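Local coordinates for succinate-semialdehyde dehydrogenase (Synechococcus sp., PDB 4ITA), which probably catalyses the NADP+-dependent oxidation of succinic semialdehyde to succinate, as an aldehyde dehydrogenase that binds its cofactor in a Rossmann-type domain, at residues F140-P145 against G180-L185; A29-A34 against V152-H157. All blocks are in the same frame, centred on the assembly; numbering follows the deposited sequence.

Contact 1 (F140-P145 against G180-L185); sequences FRFAAP and GVFQTL. With NDP (NADPH dihydro-nicotinamide-adenine-dinucleotide phosphate), chain C; EDO (1,2-ethanediol), chain E.
In the Rossmann-type cofactor domain of this aldehyde dehydrogenase, Phe182 of strand 182-185 meets Phe142 and Ala143 of helix 137-149, which itself forms the crossover between the parallel strands 115-129 and 152-156. The contact illustrates how one large side chain can bridge a sheet and a helix whose backbones stay well apart: the nearest CA atoms, those of Ala143 and Phe182, are 8.3 Å from each other. Phe182 sets its CG anti to the backbone N (chi1 -176°), and the ring reaches the helix through a single corner, CE2. That atom lies 3.9 Å from CZ of Phe142 and 4.0 Å from CB of Ala143. The two rings meet obliquely, so this is a corner contact and not a stack. Phe142 also folds back over its own helix, with the Ala143 methyl centred beneath one ring face, 4.1 Å from its plane. Val168 and Leu172 of helix 162-175 touch Phe182 as well, adding to the apolar packing round its ring. Polar work falls to the neighbouring Arg141, whose chain, straight through chi1 and chi2, bends at chi3 and ends at NADPH. Its guanidinium presents an edge to the nicotinamide carboxamide, with the oxygen in plane and shared by two N-H groups: NH1 and NH2 each donate to O7N of NADPH at 3.0 Å, both with an N-H...O angle of 147°.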
loop_
_atom_site.group_PDB
_atom_site.type_symbol
_atom_site.label_atom_id
_atom_site.label_comp_id
_atom_site.label_asym_id
_atom_site.label_seq_id
_atom_site.Cartn_x
_atom_site.Cartn_y
_atom_site.Cartn_z
ATOM N N PHE A 140 -16.885 -1.692 -11.087
ATOM C CA PHE A 140 -17.174 -2.983 -10.483
ATOM C C PHE A 140 -15.921 -3.727 -10.042
ATOM O O PHE A 140 -15.957 -4.461 -9.054
ATOM C CB PHE A 140 -18.083 -3.819 -11.384
ATOM C CG PHE A 140 -19.507 -3.341 -11.373
ATOM C CD1 PHE A 140 -20.343 -3.647 -10.306
ATOM C CD2 PHE A 140 -20.001 -2.549 -12.398
ATOM C CE1 PHE A 140 -21.651 -3.192 -10.270
ATOM C CE2 PHE A 140 -21.307 -2.086 -12.372
ATOM C CZ PHE A 140 -22.139 -2.416 -11.305
ATOM N N ARG A 141 -14.807 -3.495 -10.729
ATOM C CA ARG A 141 -13.521 -4.059 -10.334
ATOM C C ARG A 141 -13.166 -3.711 -8.882
ATOM O O ARG A 141 -12.690 -4.573 -8.135
ATOM C CB ARG A 141 -12.411 -3.593 -11.289
ATOM C CG ARG A 141 -11.036 -4.134 -10.953
ATOM C CD ARG A 141 -10.005 -3.740 -12.009
ATOM N NE ARG A 141 -9.636 -2.331 -11.933
ATOM C CZ ARG A 141 -8.625 -1.788 -12.608
ATOM N NH1 ARG A 141 -7.895 -2.534 -13.427
ATOM N NH2 ARG A 141 -8.355 -0.495 -12.479
ATOM N N PHE A 142 -13.380 -2.459 -8.476
ATOM C CA PHE A 142 -13.103 -2.111 -7.084
ATOM C C PHE A 142 -14.325 -2.353 -6.194
ATOM O O PHE A 142 -14.183 -2.723 -5.027
ATOM C CB PHE A 142 -12.584 -0.664 -6.929
ATOM C CG PHE A 142 -13.671 0.340 -6.721
ATOM C CD1 PHE A 142 -14.190 0.578 -5.457
ATOM C CD2 PHE A 142 -14.199 1.029 -7.797
ATOM C CE1 PHE A 142 -15.224 1.480 -5.271
ATOM C CE2 PHE A 142 -15.231 1.937 -7.625
ATOM C CZ PHE A 142 -15.752 2.153 -6.362
ATOM N N ALA A 143 -15.523 -2.141 -6.729
ATOM C CA ALA A 143 -16.716 -2.153 -5.881
ATOM C C ALA A 143 -17.106 -3.544 -5.401
ATOM O O ALA A 143 -17.498 -3.715 -4.249
ATOM C CB ALA A 143 -17.900 -1.479 -6.573
ATOM N N ALA A 144 -16.999 -4.543 -6.273
ATOM C CA ALA A 144 -17.348 -5.907 -5.878
ATOM C C ALA A 144 -16.557 -6.394 -4.643
ATOM O O ALA A 144 -17.167 -6.815 -3.666
ATOM C CB ALA A 144 -17.230 -6.877 -7.069
ATOM N N PRO A 145 -15.209 -6.309 -4.657
ATOM C CA PRO A 145 -14.509 -6.745 -3.439
ATOM C C PRO A 145 -14.729 -5.819 -2.248
ATOM O O PRO A 145 -14.783 -6.312 -1.116
ATOM C CB PRO A 145 -13.031 -6.768 -3.862
ATOM C CG PRO A 145 -12.947 -5.837 -5.025
ATOM C CD PRO A 145 -14.265 -5.971 -5.740
ATOM N N GLY A 180 -26.418 4.152 1.388
ATOM C CA GLY A 180 -25.165 4.618 1.970
ATOM C C GLY A 180 -24.003 3.663 1.809
ATOM O O GLY A 180 -22.861 4.018 2.094
ATOM N N VAL A 181 -24.281 2.438 1.373
ATOM C CA VAL A 181 -23.206 1.481 1.163
ATOM C C VAL A 181 -22.398 1.820 -0.086
ATOM O O VAL A 181 -21.183 1.617 -0.116
ATOM C CB VAL A 181 -23.755 0.035 1.152
ATOM C CG1 VAL A 181 -22.715 -0.955 0.634
ATOM C CG2 VAL A 181 -24.226 -0.343 2.555
ATOM N N PHE A 182 -23.068 2.321 -1.116
ATOM C CA PHE A 182 -22.384 2.805 -2.309
ATOM C C PHE A 182 -23.043 4.103 -2.739
ATOM O O PHE A 182 -24.263 4.149 -2.912
ATOM C CB PHE A 182 -22.449 1.785 -3.455
ATOM C CG PHE A 182 -21.663 2.201 -4.675
ATOM C CD1 PHE A 182 -22.178 3.128 -5.582
ATOM C CD2 PHE A 182 -20.413 1.664 -4.910
ATOM C CE1 PHE A 182 -21.440 3.516 -6.701
ATOM C CE2 PHE A 182 -19.671 2.045 -6.026
ATOM C CZ PHE A 182 -20.188 2.973 -6.918
ATOM N N GLN A 183 -22.249 5.150 -2.928
ATOM C CA GLN A 183 -22.802 6.420 -3.377
ATOM C C GLN A 183 -21.951 7.028 -4.462
ATOM O O GLN A 183 -20.740 7.186 -4.303
ATOM C CB GLN A 183 -22.928 7.419 -2.222
ATOM C CG GLN A 183 -23.923 7.016 -1.134
ATOM C CD GLN A 183 -23.943 8.019 0.006
ATOM O OE1 GLN A 183 -24.787 8.922 0.054
ATOM N NE2 GLN A 183 -22.995 7.883 0.918
ATOM N N THR A 184 -22.599 7.386 -5.559
ATOM C CA THR A 184 -21.977 8.168 -6.613
ATOM C C THR A 184 -21.973 9.643 -6.250
ATOM O O THR A 184 -23.009 10.211 -5.896
ATOM C CB THR A 184 -22.731 7.949 -7.916
ATOM O OG1 THR A 184 -22.407 6.641 -8.397
ATOM C CG2 THR A 184 -22.356 8.996 -8.969
ATOM N N LEU A 185 -20.793 10.248 -6.308
ATOM C CA LEU A 185 -20.637 11.680 -6.063
ATOM C C LEU A 185 -20.455 12.389 -7.385
ATOM O O LEU A 185 -19.425 12.224 -8.050
ATOM C CB LEU A 185 -19.428 11.957 -5.162
ATOM C CG LEU A 185 -19.340 11.169 -3.854
ATOM C CD1 LEU A 185 -18.095 11.583 -3.084
ATOM C CD2 LEU A 185 -20.581 11.367 -2.996
HETATM P PA NDP C . -7.628 11.517 -15.761
HETATM O O1A NDP C . -6.543 11.198 -14.773
HETATM O O2A NDP C . -7.673 12.871 -16.412
HETATM O O5B NDP C . -9.041 11.291 -15.046
HETATM C C5B NDP C . -9.337 10.105 -14.297
HETATM C C4B NDP C . -10.183 10.437 -13.071
HETATM O O4B NDP C . -9.411 11.251 -12.184
HETATM C C3B NDP C . -11.425 11.260 -13.392
HETATM O O3B NDP C . -12.451 10.933 -12.445
HETATM C C2B NDP C . -10.956 12.682 -13.153
HETATM O O2B NDP C . -12.009 13.587 -12.847
HETATM C C1B NDP C . -10.116 12.467 -11.925
HETATM N N9A NDP C . -9.084 13.487 -11.683
HETATM C C8A NDP C . -8.316 14.133 -12.583
HETATM N N7A NDP C . -7.459 14.969 -11.949
HETATM C C5A NDP C . -7.668 14.836 -10.630
HETATM C C6A NDP C . -7.120 15.413 -9.392
HETATM N N6A NDP C . -6.131 16.326 -9.455
HETATM N N1A NDP C . -7.641 14.991 -8.224
HETATM C C2A NDP C . -8.620 14.079 -8.152
HETATM N N3A NDP C . -9.173 13.514 -9.235
HETATM C C4A NDP C . -8.737 13.856 -10.464
HETATM O O3 NDP C . -7.527 10.304 -16.839
HETATM P PN NDP C . -7.797 10.203 -18.437
HETATM O O1N NDP C . -7.269 11.415 -19.171
HETATM O O2N NDP C . -9.223 9.759 -18.620
HETATM O O5D NDP C . -6.841 8.965 -18.818
HETATM C C5D NDP C . -7.115 7.662 -18.321
HETATM C C4D NDP C . -5.851 7.066 -17.728
HETATM O O4D NDP C . -6.190 5.958 -16.880
HETATM C C3D NDP C . -4.905 6.516 -18.776
HETATM O O3D NDP C . -3.554 6.863 -18.453
HETATM C C2D NDP C . -5.170 5.026 -18.672
HETATM O O2D NDP C . -4.065 4.282 -19.186
HETATM C C1D NDP C . -5.340 4.847 -17.177
HETATM N N1N NDP C . -6.002 3.566 -16.895
HETATM C C2N NDP C . -5.516 2.746 -15.948
HETATM C C3N NDP C . -5.816 1.385 -15.986
HETATM C C7N NDP C . -5.319 0.443 -14.929
HETATM O O7N NDP C . -6.112 -0.364 -14.449
HETATM N N7N NDP C . -4.047 0.495 -14.542
HETATM C C4N NDP C . -6.647 0.804 -17.105
HETATM C C5N NDP C . -7.460 1.853 -17.708
HETATM C C6N NDP C . -7.103 3.192 -17.580
HETATM P P2B NDP C . -12.595 14.601 -13.946
HETATM O O1X NDP C . -13.642 15.339 -13.163
HETATM O O2X NDP C . -11.449 15.485 -14.378
HETATM O O3X NDP C . -13.175 13.794 -15.069
HETATM C C1 EDO E . -26.911 2.242 -3.614
HETATM O O1 EDO E . -27.988 2.950 -2.992
HETATM C C2 EDO E . -26.433 1.109 -2.717
HETATM O O2 EDO E . -25.958 1.617 -1.465
#

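Contact 2 (A29-A34 against V152-H157); sequences AKLAKA and VAVLKH. With NDP (NADPH dihydro-nicotinamide-adenine-dinucleotide phosphate), chain C.
Val154, Ala34 and Val152 bury the most surface where helix 24-41 lies against strand 152-156 of the Rossmann-type sheet, a standard example of a helix covering a sheet by way of alternate strand residues. Val152 and Val154 both turn their CB atoms to the helix, whereas Ala153 between them points away and meets Phe142 of helix 137-149, which packs on the other face. Val154 places CG1 anti to its carbonyl carbon (chi1 -67°), which carries that methyl to CD2 of Leu31 at 4.0 Å; the two side chains cross at about a right angle. Farther along the helix, at Ala34, the backbones come close, with 6.6 Å between its CA and that of Val152, and its methyl group makes the side-chain contact. Val152 answers with CG2, which sits 4.1 Å from CB of Ala34 and 3.6 Å from the carbonyl O of the same residue. Ile125 of the neighbouring strand 115-129 touches Ala34 and both valines, extending the apolar seam. The strand then runs on to the cofactor. Lys156, bent at chi2 and chi4, brings its ammonium group to the 2'-phosphate that distinguishes NADPH from NADH, where NZ donates to O1X of NADPH at 2.8 Å and weakly to its O2B, and also to the carbonyl O of His157 at 2.9 Å.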
loop_
_atom_site.group_PDB
_atom_site.type_symbol
_atom_site.label_atom_id
_atom_site.label_comp_id
_atom_site.label_asym_id
_atom_site.label_seq_id
_atom_site.Cartn_x
_atom_site.Cartn_y
_atom_site.Cartn_z
ATOM N N ALA A 29 -22.809 15.515 3.823
ATOM C CA ALA A 29 -23.989 14.735 4.176
ATOM C C ALA A 29 -23.867 13.309 3.666
ATOM O O ALA A 29 -24.258 12.365 4.358
ATOM C CB ALA A 29 -25.237 15.392 3.622
ATOM N N LYS A 30 -23.346 13.148 2.454
ATOM C CA LYS A 30 -23.148 11.804 1.917
ATOM C C LYS A 30 -22.122 11.013 2.717
ATOM O O LYS A 30 -22.294 9.817 2.925
ATOM C CB LYS A 30 -22.810 11.855 0.428
ATOM C CG LYS A 30 -24.003 12.347 -0.397
ATOM C CD LYS A 30 -23.945 11.896 -1.834
ATOM C CE LYS A 30 -25.126 12.436 -2.626
ATOM N NZ LYS A 30 -26.211 11.423 -2.799
ATOM N N LEU A 31 -21.070 11.673 3.184
ATOM C CA LEU A 31 -20.079 11.007 4.030
ATOM C C LEU A 31 -20.648 10.636 5.400
ATOM O O LEU A 31 -20.367 9.553 5.915
ATOM C CB LEU A 31 -18.804 11.852 4.148
ATOM C CG LEU A 31 -18.104 12.077 2.803
ATOM C CD1 LEU A 31 -16.894 12.986 2.967
ATOM C CD2 LEU A 31 -17.687 10.755 2.167
ATOM N N ALA A 32 -21.472 11.505 5.977
ATOM C CA ALA A 32 -22.148 11.172 7.229
ATOM C C ALA A 32 -23.035 9.943 7.046
ATOM O O ALA A 32 -23.052 9.055 7.898
ATOM C CB ALA A 32 -22.979 12.348 7.719
ATOM N N LYS A 33 -23.767 9.889 5.938
ATOM C CA LYS A 33 -24.638 8.745 5.686
ATOM C C LYS A 33 -23.831 7.475 5.444
ATOM O O LYS A 33 -24.208 6.400 5.909
ATOM C CB LYS A 33 -25.601 9.012 4.525
ATOM C CG LYS A 33 -26.642 7.901 4.360
ATOM C CD LYS A 33 -27.764 8.272 3.412
ATOM C CE LYS A 33 -27.298 8.323 1.980
ATOM N NZ LYS A 33 -28.413 8.805 1.101
ATOM N N ALA A 34 -22.717 7.597 4.727
ATOM C CA ALA A 34 -21.837 6.448 4.509
ATOM C C ALA A 34 -21.303 5.892 5.822
ATOM O O ALA A 34 -21.222 4.676 6.007
ATOM C CB ALA A 34 -20.683 6.835 3.607
ATOM N N VAL A 152 -17.745 0.402 2.826
ATOM C CA VAL A 152 -18.670 1.169 1.999
ATOM C C VAL A 152 -17.837 2.054 1.074
ATOM O O VAL A 152 -16.630 2.242 1.295
ATOM C CB VAL A 152 -19.683 1.990 2.821
ATOM C CG1 VAL A 152 -20.479 1.071 3.732
ATOM C CG2 VAL A 152 -18.988 3.087 3.618
ATOM N N ALA A 153 -18.459 2.570 0.018
ATOM C CA ALA A 153 -17.699 3.286 -0.989
ATOM C C ALA A 153 -18.389 4.539 -1.471
ATOM O O ALA A 153 -19.615 4.592 -1.591
ATOM C CB ALA A 153 -17.408 2.376 -2.165
ATOM N N VAL A 154 -17.580 5.554 -1.740
ATOM C CA VAL A 154 -18.034 6.732 -2.465
ATOM C C VAL A 154 -17.232 6.809 -3.754
ATOM O O VAL A 154 -16.011 6.648 -3.745
ATOM C CB VAL A 154 -17.944 8.039 -1.622
ATOM C CG1 VAL A 154 -18.931 7.980 -0.459
ATOM C CG2 VAL A 154 -16.515 8.281 -1.109
ATOM N N LEU A 155 -17.938 7.022 -4.857
ATOM C CA LEU A 155 -17.334 7.048 -6.184
ATOM C C LEU A 155 -17.313 8.456 -6.751
ATOM O O LEU A 155 -18.359 9.098 -6.855
ATOM C CB LEU A 155 -18.139 6.167 -7.134
ATOM C CG LEU A 155 -17.850 6.307 -8.632
ATOM C CD1 LEU A 155 -16.450 5.833 -9.004
ATOM C CD2 LEU A 155 -18.912 5.578 -9.457
ATOM N N LYS A 156 -16.130 8.931 -7.121
ATOM C CA LYS A 156 -16.006 10.110 -7.965
ATOM C C LYS A 156 -15.612 9.607 -9.343
ATOM O O LYS A 156 -14.466 9.210 -9.584
ATOM C CB LYS A 156 -14.973 11.101 -7.410
ATOM C CG LYS A 156 -14.826 12.380 -8.241
ATOM C CD LYS A 156 -13.633 12.345 -9.211
ATOM C CE LYS A 156 -13.512 13.644 -10.020
ATOM N NZ LYS A 156 -14.588 13.796 -11.051
ATOM N N HIS A 157 -16.589 9.568 -10.240
ATOM C CA HIS A 157 -16.354 9.114 -11.599
ATOM C C HIS A 157 -15.905 10.299 -12.448
ATOM O O HIS A 157 -15.947 11.454 -12.015
ATOM C CB HIS A 157 -17.624 8.469 -12.178
ATOM C CG HIS A 157 -17.357 7.286 -13.055
ATOM N ND1 HIS A 157 -16.210 7.163 -13.810
ATOM C CD2 HIS A 157 -18.088 6.169 -13.289
ATOM C CE1 HIS A 157 -16.245 6.019 -14.473
ATOM N NE2 HIS A 157 -17.374 5.399 -14.177
HETATM P PA NDP C . -7.628 11.517 -15.761
HETATM O O1A NDP C . -6.543 11.198 -14.773
HETATM O O2A NDP C . -7.673 12.871 -16.412
HETATM O O5B NDP C . -9.041 11.291 -15.046
HETATM C C5B NDP C . -9.337 10.105 -14.297
HETATM C C4B NDP C . -10.183 10.437 -13.071
HETATM O O4B NDP C . -9.411 11.251 -12.184
HETATM C C3B NDP C . -11.425 11.260 -13.392
HETATM O O3B NDP C . -12.451 10.933 -12.445
HETATM C C2B NDP C . -10.956 12.682 -13.153
HETATM O O2B NDP C . -12.009 13.587 -12.847
HETATM C C1B NDP C . -10.116 12.467 -11.925
HETATM N N9A NDP C . -9.084 13.487 -11.683
HETATM C C8A NDP C . -8.316 14.133 -12.583
HETATM N N7A NDP C . -7.459 14.969 -11.949
HETATM C C5A NDP C . -7.668 14.836 -10.630
HETATM C C6A NDP C . -7.120 15.413 -9.392
HETATM N N6A NDP C . -6.131 16.326 -9.455
HETATM N N1A NDP C . -7.641 14.991 -8.224
HETATM C C2A NDP C . -8.620 14.079 -8.152
HETATM N N3A NDP C . -9.173 13.514 -9.235
HETATM C C4A NDP C . -8.737 13.856 -10.464
HETATM O O3 NDP C . -7.527 10.304 -16.839
HETATM P PN NDP C . -7.797 10.203 -18.437
HETATM O O1N NDP C . -7.269 11.415 -19.171
HETATM O O2N NDP C . -9.223 9.759 -18.620
HETATM O O5D NDP C . -6.841 8.965 -18.818
HETATM C C5D NDP C . -7.115 7.662 -18.321
HETATM C C4D NDP C . -5.851 7.066 -17.728
HETATM O O4D NDP C . -6.190 5.958 -16.880
HETATM C C3D NDP C . -4.905 6.516 -18.776
HETATM O O3D NDP C . -3.554 6.863 -18.453
HETATM C C2D NDP C . -5.170 5.026 -18.672
HETATM O O2D NDP C . -4.065 4.282 -19.186
HETATM C C1D NDP C . -5.340 4.847 -17.177
HETATM N N1N NDP C . -6.002 3.566 -16.895
HETATM C C2N NDP C . -5.516 2.746 -15.948
HETATM C C3N NDP C . -5.816 1.385 -15.986
HETATM C C7N NDP C . -5.319 0.443 -14.929
HETATM O O7N NDP C . -6.112 -0.364 -14.449
HETATM N N7N NDP C . -4.047 0.495 -14.542
HETATM C C4N NDP C . -6.647 0.804 -17.105
HETATM C C5N NDP C . -7.460 1.853 -17.708
HETATM C C6N NDP C . -7.103 3.192 -17.580
HETATM P P2B NDP C . -12.595 14.601 -13.946
HETATM O O1X NDP C . -13.642 15.339 -13.163
HETATM O O2X NDP C . -11.449 15.485 -14.378
HETATM O O3X NDP C . -13.175 13.794 -15.069
#

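The two contacts share one sheet and use its two faces: helix 137-149 packs on one in contact 1, helix 24-41 on the other in contact 2, the centres of the two contacts being about 9 Å apart. Their strands are parallel neighbours joined through helix 162-175 in a beta-alpha-beta crossover, and probable backbone hydrogen bonds run from Leu185 N to Leu155 O (2.7 Å) and from Leu155 N to Gln183 O (2.9 Å). Gln183 also ties the layers together, since its NE2 donates to the carbonyl O of Lys30. Both contacts continue into the NADPH pocket, at separate ends of the cofactor: Arg141 holds the nicotinamide carboxamide, Lys156 the adenosine 2'-phosphate.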